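Local coordinates for protein ubiquitin-conjugating enzyme (Plasmodium vivax, PDB 2FO3) that probably accepts activated ubiquitin as an E2 ubiquitin-conjugating enzyme and passes it on toward substrates, this chain being its catalytic UBC-fold domain, at residues N21-C26 with G107-I112. Numbering follows the deposited sequence.
Sequences NPPINC and GLVLSI
Pro-23 lays the CB-CG edge of its ring against Val-109: its CG is 3.6 Å from CG1 and 3.8 Å from CB of Val-109, and the two side chains cross at about a right angle. Because Val-109 CG1 stands anti to the backbone N (chi1 172°), this methyl leads out toward the loop, where it also meets Cys-26 SG at 3.8 Å. One methyl thus spans both ends of the type II turn Pro-23 to Cys-26, a turn closed by the bond from Cys-26 N to Pro-23 O (3.1 Å). One helix position further on, Leu-110 swings its CD1 back to the loop, 3.7 Å from Ile-24 CG2 and 4.1 Å from Pro-23 CB. The burial is graded: Pro-23, Cys-26 and Val-109 lie in the interior, whereas Ile-24 and Leu-110 form an exposed outer edge. All four side-chain contacts are apolar, and 191 Å² is buried in total. A polar link comes from Asn-21 O, hydrogen-bonded to Ser-106 OG. In this UBC fold the contact packs the linker between helix 10-20 and edge strand 26-30 against helix 105-116, while Val-40 of strand 37-43 touches both Cys-26 and Val-109.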
ATOM      1  N   ASN A  21     -12.944   2.159  -5.493  1.00 36.70           N
ATOM      2  CA  ASN A  21     -12.235   3.426  -5.500  1.00 38.01           C
ATOM      3  C   ASN A  21     -10.726   3.192  -5.380  1.00 36.07           C
ATOM      4  O   ASN A  21     -10.128   3.492  -4.325  1.00 37.79           O
ATOM      5  CB  ASN A  21     -12.781   4.331  -4.365  1.00 42.02           C
ATOM      6  CG  ASN A  21     -11.999   5.653  -4.205  1.00 47.02           C
ATOM      7  OD1 ASN A  21     -11.440   6.202  -5.167  1.00 47.93           O
ATOM      8  ND2 ASN A  21     -11.967   6.167  -2.969  1.00 49.20           N
ATOM      9  N   PRO A  22     -10.094   2.656  -6.454  1.00 34.55           N
ATOM     10  CA  PRO A  22      -8.660   2.352  -6.348  1.00 32.65           C
ATOM     11  C   PRO A  22      -7.820   3.624  -6.378  1.00 31.25           C
ATOM     12  O   PRO A  22      -8.204   4.590  -7.041  1.00 34.97           O
ATOM     13  CB  PRO A  22      -8.387   1.533  -7.613  1.00 32.36           C
ATOM     14  CG  PRO A  22      -9.417   2.042  -8.602  1.00 31.52           C
ATOM     15  CD  PRO A  22     -10.629   2.344  -7.803  1.00 30.88           C
ATOM     16  N   PRO A  23      -6.678   3.636  -5.677  1.00 31.99           N
ATOM     17  CA  PRO A  23      -5.791   4.790  -5.787  1.00 29.83           C
ATOM     18  C   PRO A  23      -5.368   4.995  -7.236  1.00 30.75           C
ATOM     19  O   PRO A  23      -5.302   4.030  -8.015  1.00 28.46           O
ATOM     20  CB  PRO A  23      -4.564   4.370  -4.962  1.00 31.98           C
ATOM     21  CG  PRO A  23      -5.049   3.376  -4.039  1.00 31.38           C
ATOM     22  CD  PRO A  23      -6.129   2.615  -4.770  1.00 32.30           C
ATOM     23  N   ILE A  24      -5.068   6.234  -7.599  1.00 31.67           N
ATOM     24  CA  ILE A  24      -4.593   6.563  -8.955  1.00 31.53           C
ATOM     25  C   ILE A  24      -3.395   5.691  -9.440  1.00 33.22           C
ATOM     26  O   ILE A  24      -2.375   5.519  -8.730  1.00 30.63           O
ATOM     27  CB  ILE A  24      -4.279   8.115  -9.082  1.00 36.57           C
ATOM     28  CG1 ILE A  24      -3.911   8.520 -10.520  1.00 39.42           C
ATOM     29  CG2 ILE A  24      -3.177   8.556  -8.097  1.00 35.27           C
ATOM     30  CD1 ILE A  24      -5.068   8.487 -11.561  1.00 47.54           C
ATOM     31  N   ASN A  25      -3.542   5.139 -10.658  1.00 31.08           N
ATOM     32  CA  ASN A  25      -2.520   4.284 -11.292  1.00 27.02           C
ATOM     33  C   ASN A  25      -2.224   2.970 -10.544  1.00 27.61           C
ATOM     34  O   ASN A  25      -1.139   2.398 -10.705  1.00 29.49           O
ATOM     35  CB  ASN A  25      -1.196   5.070 -11.506  1.00 27.25           C
ATOM     36  CG  ASN A  25      -1.205   5.907 -12.785  1.00 31.47           C
ATOM     37  OD1 ASN A  25      -2.260   6.379 -13.227  1.00 32.41           O
ATOM     38  ND2 ASN A  25      -0.014   6.117 -13.374  1.00 30.29           N
ATOM     39  N   CYS A  26      -3.169   2.520  -9.717  1.00 28.25           N
ATOM     40  CA  CYS A  26      -3.017   1.289  -8.965  1.00 27.81           C
ATOM     41  C   CYS A  26      -4.055   0.254  -9.342  1.00 29.49           C
ATOM     42  O   CYS A  26      -5.208   0.589  -9.634  1.00 29.27           O
ATOM     43  CB  CYS A  26      -3.110   1.554  -7.452  1.00 30.18           C
ATOM     44  SG  CYS A  26      -1.784   2.551  -6.819  1.00 30.42           S
ATOM     45  N   GLY A 107      -6.660   4.716   0.922  1.00 21.48           N
ATOM     46  CA  GLY A 107      -6.065   5.985   1.392  1.00 20.51           C
ATOM     47  C   GLY A 107      -4.608   5.811   1.835  1.00 18.66           C
ATOM     48  O   GLY A 107      -3.783   6.715   1.632  1.00 20.60           O
ATOM     49  N   LEU A 108      -4.307   4.670   2.444  0.50 20.41           N
ATOM     50  CA  LEU A 108      -2.933   4.371   2.841  0.50 20.05           C
ATOM     51  C   LEU A 108      -2.022   4.336   1.615  0.50 21.35           C
ATOM     52  O   LEU A 108      -0.983   4.977   1.600  0.50 18.53           O
ATOM     53  CB  LEU A 108      -2.889   3.046   3.611  0.50 21.73           C
ATOM     54  CG  LEU A 108      -1.515   2.507   3.949  0.50 21.05           C
ATOM     55  CD1 LEU A 108      -0.824   3.466   4.913  0.50 21.63           C
ATOM     56  CD2 LEU A 108      -1.655   1.110   4.529  0.50 22.56           C
ATOM     57  N   VAL A 109      -2.442   3.592   0.582  1.00 18.76           N
ATOM     58  CA  VAL A 109      -1.709   3.503  -0.676  1.00 17.89           C
ATOM     59  C   VAL A 109      -1.618   4.878  -1.351  1.00 20.31           C
ATOM     60  O   VAL A 109      -0.565   5.271  -1.856  1.00 19.99           O
ATOM     61  CB  VAL A 109      -2.354   2.413  -1.613  1.00 21.27           C
ATOM     62  CG1 VAL A 109      -1.711   2.464  -3.010  1.00 22.82           C
ATOM     63  CG2 VAL A 109      -2.216   0.985  -0.940  1.00 21.06           C
ATOM     64  N   LEU A 110      -2.718   5.640  -1.356  1.00 20.72           N
ATOM     65  CA  LEU A 110      -2.647   6.983  -1.952  1.00 21.81           C
ATOM     66  C   LEU A 110      -1.626   7.894  -1.209  1.00 22.67           C
ATOM     67  O   LEU A 110      -0.914   8.680  -1.844  1.00 24.23           O
ATOM     68  CB  LEU A 110      -4.036   7.622  -2.035  1.00 22.58           C
ATOM     69  CG  LEU A 110      -4.238   8.799  -2.965  1.00 28.85           C
ATOM     70  CD1 LEU A 110      -3.978   8.446  -4.450  1.00 26.81           C
ATOM     71  CD2 LEU A 110      -5.644   9.303  -2.759  1.00 30.79           C
ATOM     72  N   SER A 111      -1.577   7.796   0.111  1.00 22.37           N
ATOM     73  CA  SER A 111      -0.573   8.555   0.895  1.00 25.32           C
ATOM     74  C   SER A 111       0.862   8.154   0.551  1.00 24.74           C
ATOM     75  O   SER A 111       1.768   9.002   0.560  1.00 27.43           O
ATOM     76  CB  SER A 111      -0.814   8.399   2.390  1.00 21.78           C
ATOM     77  OG  SER A 111      -2.075   8.961   2.747  1.00 27.20           O
ATOM     78  N   ILE A 112       1.065   6.878   0.244  1.00 23.36           N
ATOM     79  CA  ILE A 112       2.400   6.383  -0.162  1.00 24.23           C
ATOM     80  C   ILE A 112       2.723   6.964  -1.510  1.00 24.93           C
ATOM     81  O   ILE A 112       3.818   7.458  -1.732  1.00 25.92           O
ATOM     82  CB  ILE A 112       2.463   4.807  -0.183  1.00 24.80           C
ATOM     83  CG1 ILE A 112       2.366   4.250   1.264  1.00 23.63           C
ATOM     84  CG2 ILE A 112       3.732   4.297  -0.967  1.00 22.90           C
ATOM     85  CD1 ILE A 112       1.950   2.759   1.366  1.00 26.34           C
TER